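Local structure of ChrR-like cupin domain-containing protein (Ralstonia eutropha JMP134, 3EBR) at residues T17-F22 and M30-K35; E42-L47 and F111-G116. The protein is of unknown function but carries a cupin domain of the ChrR-like family and assembles from four copies of the chain. All coordinates share one frame; numbering follows the deposited sequence.

Contact 1: T17-F22 and M30-K35; sequences TPWMPF and MVKYFK
The W19 indole carries K32 CE over one face, the F34 ring has T17 CG2 above its own face, and the Y33 ring meets the selenium of M20 at its edge. They gather round a beta hairpin, strand 20-21 and the loop before it against strand 30-37, at the margin of a cupin beta-sheet. K32 CE stands 3.4 Å from the centroid of the five-membered ring of W19, a CH-pi contact. The lysine reaches it extended as far as CD and then bent (chi3 -72°), crossing the indole at about a right angle; its NZ is taken up by the backbone O of G14. M30 CB packs against the benzo side of the indole, 3.6 Å from W19 CE3. The Met-aromatic contact of M20 and Y33 brings SE to 3.9 Å from CE2, in the plane of the phenol ring. M20 and V31 form an antiparallel hydrogen-bonded pair and point the same way, so M20 CG lies alongside V31 CG1. F22, just past the strand, brings CD2 to 4.0 Å from V31 CB. R139 of helix 133-146 makes a cation-pi contact with F22, and Y143 of the same helix meets M20 and P18. Beyond the paired backbones, side chain and water continue the link. The T17 side chain swings its hydroxyl trans to the main-chain N (chi1 175°), and OG1 donates to Y33 O at 2.6 Å, tilted from the carbonyl plane. One water donates to T17 OG1 and to P18 O and accepts from Y33 N at 2.7 Å.

Contact 2: E42-L47 and F111-G116; sequences ETITLL and FNIVAG
I44 lays its CG2 methyl against the outer end of the F111 ring, 3.4 Å from CE1 and about as far from CZ, the two side chains meeting obliquely. L46 comes to the same phenylalanine from the plane of its ring, with CD2 4.0 Å from F111 CB. These belong to two antiparallel neighbours in the cupin sheet, strands 42-49 and 108-115. E42, I44 and L46 share a face with F111, I113 and A115; T43, T45, N112 and V114 take the other. Two hydrogen-bonded pairs fix the register: T43 with V114 and T45 with N112, each joined by reciprocal N-H...O bonds. The straightest runs from N112 N to T45 O (2.8 Å, 177°). On the T45 face, the N112 amide leans along the strand pair. Chi1 of -45° sets CG anti to the carbonyl carbon, and the amide's own rotation (chi2 -60°) puts ND2 3.2 Å from L47 CB. ND2 is also 3.6 Å from T45 OG1 without bonding to it; both ends of the amide are hydrogen-bonded just outside the segments, OD1 to T110 OG1. At the far end the extended E42 side chain runs beside I113, OE2 4.0 Å from CG2. The F111 face forms part of a subunit interface: F111 stacks on Y67 of a second subunit, and I113 meets I113 of that subunit. Within the chain the pair lies in mid-sheet, with strand 30-37 beyond 42-49, where T45 touches V31 and Y33, and strand 64-70 beyond 108-115, where N112 packs on V66 and V114 on V64.

Overall arrangement
Contacts 1 and 2 follow one another along the chain and share one antiparallel sheet, their centres about 11 Å apart. Strands 30-37 and 42-49 are neighbours in it, so four strands run in order from 20-21 through 30-37 and 42-49 to 108-115. The seam between the contacts is probably hydrogen-bonded: K32 N lies 3.0 Å from L46 O and F34 N 3.0 Å from I44 O. F34 and K35 both face I44, a classic beta bulge. Contact 1 is the outer one, backed by helix 133-146. F34 and F111 both pack on V87 of the second subunit. Bound di(hydroxyethyl)ether, probably from the crystallisation liquor, lies about 4 Å from the F22 side chain and about 3 Å from that of T43.

Contact 1: T17-F22 and M30-K35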
loop_
_atom_site.group_PDB
_atom_site.type_symbol
_atom_site.label_atom_id
_atom_site.label_comp_id
_atom_site.label_asym_id
_atom_site.label_seq_id
_atom_site.Cartn_x
_atom_site.Cartn_y
_atom_site.Cartn_z
ATOM N N THR A 17 7.329 -6.938 -23.715
ATOM C CA THR A 17 6.191 -6.052 -23.587
ATOM C C THR A 17 6.529 -4.924 -24.589
ATOM O O THR A 17 7.621 -4.349 -24.515
ATOM C CB THR A 17 5.964 -5.587 -22.144
ATOM O OG1 THR A 17 4.900 -4.631 -22.139
ATOM C CG2 THR A 17 7.216 -4.961 -21.541
ATOM N N PRO A 18 5.623 -4.619 -25.544
ATOM C CA PRO A 18 5.999 -3.601 -26.534
ATOM C C PRO A 18 5.898 -2.127 -26.127
ATOM O O PRO A 18 5.104 -1.772 -25.251
ATOM C CB PRO A 18 4.981 -3.848 -27.665
ATOM C CG PRO A 18 3.791 -4.341 -26.999
ATOM C CD PRO A 18 4.260 -5.136 -25.805
ATOM N N TRP A 19 6.749 -1.304 -26.760
ATOM C CA TRP A 19 6.706 0.142 -26.628
ATOM C C TRP A 19 5.513 0.464 -27.485
ATOM O O TRP A 19 5.380 -0.113 -28.566
ATOM C CB TRP A 19 7.911 0.889 -27.189
ATOM C CG TRP A 19 9.080 1.012 -26.308
ATOM C CD1 TRP A 19 10.252 0.334 -26.385
ATOM C CD2 TRP A 19 9.207 1.926 -25.214
ATOM N NE1 TRP A 19 11.115 0.767 -25.401
ATOM C CE2 TRP A 19 10.497 1.747 -24.666
ATOM C CE3 TRP A 19 8.350 2.885 -24.641
ATOM C CZ2 TRP A 19 10.951 2.478 -23.550
ATOM C CZ3 TRP A 19 8.799 3.619 -23.537
ATOM C CH2 TRP A 19 10.093 3.411 -23.005
HETATM N N MSE A 20 4.658 1.370 -27.035
HETATM C CA MSE A 20 3.469 1.731 -27.800
HETATM C C MSE A 20 3.095 3.194 -27.607
HETATM O O MSE A 20 3.319 3.732 -26.529
HETATM C CB MSE A 20 2.307 0.829 -27.395
HETATM C CG MSE A 20 1.907 0.879 -25.900
HETATM SE SE MSE A 20 0.474 -0.347 -25.460
HETATM C CE MSE A 20 -0.590 0.245 -26.576
ATOM N N PRO A 21 2.503 3.827 -28.636
ATOM C CA PRO A 21 2.122 5.230 -28.513
ATOM C C PRO A 21 0.990 5.385 -27.516
ATOM O O PRO A 21 0.147 4.485 -27.402
ATOM C CB PRO A 21 1.657 5.603 -29.920
ATOM C CG PRO A 21 1.359 4.335 -30.580
ATOM C CD PRO A 21 2.133 3.271 -29.952
ATOM N N PHE A 22 0.950 6.529 -26.832
ATOM C CA PHE A 22 -0.062 6.807 -25.817
ATOM C C PHE A 22 -1.343 7.266 -26.566
ATOM O O PHE A 22 -1.757 8.428 -26.493
ATOM C CB PHE A 22 0.494 7.823 -24.794
ATOM C CG PHE A 22 -0.135 7.723 -23.420
ATOM C CD1 PHE A 22 -1.379 8.278 -23.152
ATOM C CD2 PHE A 22 0.547 7.084 -22.381
ATOM C CE1 PHE A 22 -1.948 8.177 -21.875
ATOM C CE2 PHE A 22 -0.005 6.987 -21.107
ATOM C CZ PHE A 22 -1.260 7.532 -20.854
HETATM N N MSE A 30 5.565 7.662 -25.897
HETATM C CA MSE A 30 5.500 6.192 -25.898
HETATM C C MSE A 30 5.386 5.699 -24.464
HETATM O O MSE A 30 5.865 6.358 -23.549
HETATM C CB MSE A 30 6.752 5.556 -26.509
HETATM C CG MSE A 30 7.184 6.053 -27.884
HETATM SE SE MSE A 30 5.910 5.628 -29.259
HETATM C CE MSE A 30 6.053 3.656 -29.252
ATOM N N VAL A 31 4.777 4.527 -24.289
ATOM C CA VAL A 31 4.595 3.880 -22.988
ATOM C C VAL A 31 4.876 2.385 -23.138
ATOM O O VAL A 31 4.672 1.838 -24.215
ATOM C CB VAL A 31 3.161 4.114 -22.427
ATOM C CG1 VAL A 31 2.096 3.555 -23.376
ATOM C CG2 VAL A 31 2.991 3.520 -21.014
ATOM N N LYS A 32 5.399 1.754 -22.086
ATOM C CA LYS A 32 5.661 0.312 -22.053
ATOM C C LYS A 32 5.061 -0.166 -20.732
ATOM O O LYS A 32 5.472 0.311 -19.680
ATOM C CB LYS A 32 7.156 -0.004 -22.163
ATOM C CG LYS A 32 7.505 -1.521 -22.115
ATOM C CD LYS A 32 8.996 -1.830 -22.206
ATOM C CE LYS A 32 9.560 -1.596 -23.591
ATOM N NZ LYS A 32 11.034 -1.856 -23.647
ATOM N N TYR A 33 4.098 -1.089 -20.790
ATOM C CA TYR A 33 3.430 -1.621 -19.592
ATOM C C TYR A 33 4.086 -2.891 -19.045
ATOM O O TYR A 33 4.237 -3.872 -19.778
ATOM C CB TYR A 33 1.946 -1.903 -19.880
ATOM C CG TYR A 33 1.173 -0.649 -20.193
ATOM C CD1 TYR A 33 0.736 0.176 -19.164
ATOM C CD2 TYR A 33 0.882 -0.279 -21.509
ATOM C CE1 TYR A 33 0.038 1.340 -19.424
ATOM C CE2 TYR A 33 0.172 0.889 -21.779
ATOM C CZ TYR A 33 -0.245 1.687 -20.723
ATOM O OH TYR A 33 -0.921 2.848 -20.936
ATOM N N PHE A 34 4.470 -2.851 -17.765
ATOM C CA PHE A 34 5.071 -3.988 -17.048
ATOM C C PHE A 34 4.090 -4.656 -16.090
ATOM O O PHE A 34 4.128 -5.873 -15.947
ATOM C CB PHE A 34 6.324 -3.561 -16.281
ATOM C CG PHE A 34 7.486 -3.241 -17.169
ATOM C CD1 PHE A 34 8.368 -4.244 -17.556
ATOM C CD2 PHE A 34 7.694 -1.956 -17.634
ATOM C CE1 PHE A 34 9.445 -3.969 -18.377
ATOM C CE2 PHE A 34 8.773 -1.671 -18.463
ATOM C CZ PHE A 34 9.652 -2.681 -18.833
ATOM N N LYS A 35 3.256 -3.875 -15.405
ATOM C CA LYS A 35 2.290 -4.421 -14.471
ATOM C C LYS A 35 1.067 -3.509 -14.485
ATOM O O LYS A 35 1.221 -2.314 -14.648
ATOM C CB LYS A 35 2.913 -4.478 -13.072
ATOM C CG LYS A 35 2.448 -5.626 -12.188
ATOM C CD LYS A 35 3.079 -6.926 -12.717
ATOM C CE LYS A 35 2.683 -8.132 -11.955
ATOM N NZ LYS A 35 3.161 -9.350 -12.679
HETATM O O HOH W 1 3.287 -2.462 -23.004
#

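Contact 2: E42-L47 and F111-G116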
loop_
_atom_site.group_PDB
_atom_site.type_symbol
_atom_site.label_atom_id
_atom_site.label_comp_id
_atom_site.label_asym_id
_atom_site.label_seq_id
_atom_site.Cartn_x
_atom_site.Cartn_y
_atom_site.Cartn_z
ATOM N N GLU A 42 -2.843 -0.026 -9.608
ATOM C CA GLU A 42 -1.436 0.333 -9.719
ATOM C C GLU A 42 -0.867 -0.108 -11.064
ATOM O O GLU A 42 -1.203 -1.185 -11.533
ATOM C CB GLU A 42 -0.638 -0.331 -8.602
ATOM C CG GLU A 42 0.756 0.261 -8.364
ATOM C CD GLU A 42 1.615 -0.582 -7.418
ATOM O OE1 GLU A 42 2.025 -1.699 -7.820
ATOM O OE2 GLU A 42 1.962 -0.088 -6.323
ATOM N N THR A 43 -0.038 0.737 -11.678
ATOM C CA THR A 43 0.630 0.409 -12.930
ATOM C C THR A 43 2.120 0.713 -12.794
ATOM O O THR A 43 2.493 1.660 -12.102
ATOM C CB THR A 43 0.093 1.171 -14.143
ATOM O OG1 THR A 43 0.355 2.554 -13.963
ATOM C CG2 THR A 43 -1.402 0.949 -14.303
ATOM N N ILE A 44 2.945 -0.135 -13.414
ATOM C CA ILE A 44 4.401 -0.000 -13.454
ATOM C C ILE A 44 4.709 0.159 -14.938
ATOM O O ILE A 44 4.334 -0.701 -15.731
ATOM C CB ILE A 44 5.154 -1.191 -12.854
ATOM C CG1 ILE A 44 4.815 -1.368 -11.366
ATOM C CG2 ILE A 44 6.658 -0.986 -13.004
ATOM C CD1 ILE A 44 5.524 -2.556 -10.693
ATOM N N THR A 45 5.330 1.269 -15.322
ATOM C CA THR A 45 5.654 1.536 -16.726
ATOM C C THR A 45 6.928 2.320 -16.971
ATOM O O THR A 45 7.473 2.908 -16.049
ATOM C CB THR A 45 4.541 2.418 -17.391
ATOM O OG1 THR A 45 4.434 3.656 -16.677
ATOM C CG2 THR A 45 3.184 1.748 -17.398
ATOM N N LEU A 46 7.408 2.254 -18.213
ATOM C CA LEU A 46 8.515 3.068 -18.720
ATOM C C LEU A 46 7.726 4.019 -19.585
ATOM O O LEU A 46 6.748 3.594 -20.214
ATOM C CB LEU A 46 9.568 2.320 -19.524
ATOM C CG LEU A 46 10.636 1.538 -18.758
ATOM C CD1 LEU A 46 11.376 0.620 -19.698
ATOM C CD2 LEU A 46 11.600 2.484 -18.038
ATOM N N LEU A 47 8.123 5.285 -19.611
ATOM C CA LEU A 47 7.430 6.308 -20.385
ATOM C C LEU A 47 8.472 7.147 -21.112
ATOM O O LEU A 47 9.265 7.802 -20.453
ATOM C CB LEU A 47 6.581 7.134 -19.419
ATOM C CG LEU A 47 5.579 8.185 -19.886
ATOM C CD1 LEU A 47 4.471 7.568 -20.734
ATOM C CD2 LEU A 47 4.989 8.876 -18.667
ATOM N N PHE A 111 10.898 5.663 -15.331
ATOM C CA PHE A 111 10.342 4.437 -14.760
ATOM C C PHE A 111 9.369 4.949 -13.720
ATOM O O PHE A 111 9.791 5.575 -12.760
ATOM C CB PHE A 111 11.407 3.542 -14.148
ATOM C CG PHE A 111 10.843 2.337 -13.462
ATOM C CD1 PHE A 111 10.303 1.299 -14.209
ATOM C CD2 PHE A 111 10.871 2.218 -12.073
ATOM C CE1 PHE A 111 9.779 0.177 -13.592
ATOM C CE2 PHE A 111 10.355 1.080 -11.445
ATOM C CZ PHE A 111 9.797 0.066 -12.209
ATOM N N ASN A 112 8.086 4.651 -13.912
ATOM C CA ASN A 112 7.001 5.135 -13.079
ATOM C C ASN A 112 6.213 4.038 -12.397
ATOM O O ASN A 112 5.979 3.007 -13.010
ATOM C CB ASN A 112 6.025 5.872 -13.983
ATOM C CG ASN A 112 6.720 6.785 -14.951
ATOM O OD1 ASN A 112 7.428 7.709 -14.562
ATOM N ND2 ASN A 112 6.530 6.517 -16.232
ATOM N N ILE A 113 5.820 4.271 -11.140
ATOM C CA ILE A 113 4.989 3.367 -10.354
ATOM C C ILE A 113 3.874 4.297 -9.915
ATOM O O ILE A 113 4.077 5.100 -9.013
ATOM C CB ILE A 113 5.704 2.727 -9.178
ATOM C CG1 ILE A 113 6.904 1.937 -9.692
ATOM C CG2 ILE A 113 4.732 1.832 -8.399
ATOM C CD1 ILE A 113 7.521 1.087 -8.669
ATOM N N VAL A 114 2.726 4.198 -10.584
ATOM C CA VAL A 114 1.577 5.045 -10.352
ATOM C C VAL A 114 0.444 4.290 -9.667
ATOM O O VAL A 114 -0.042 3.323 -10.226
ATOM C CB VAL A 114 1.079 5.613 -11.712
ATOM C CG1 VAL A 114 -0.140 6.480 -11.539
ATOM C CG2 VAL A 114 2.188 6.411 -12.388
ATOM N N ALA A 115 0.035 4.754 -8.482
ATOM C CA ALA A 115 -1.051 4.174 -7.708
ATOM C C ALA A 115 -2.231 5.120 -7.860
ATOM O O ALA A 115 -2.088 6.284 -7.557
ATOM C CB ALA A 115 -0.664 4.055 -6.260
ATOM N N GLY A 116 -3.373 4.636 -8.343
ATOM C CA GLY A 116 -4.576 5.457 -8.522
ATOM C C GLY A 116 -4.733 5.978 -9.940
ATOM O O GLY A 116 -3.964 5.605 -10.841
#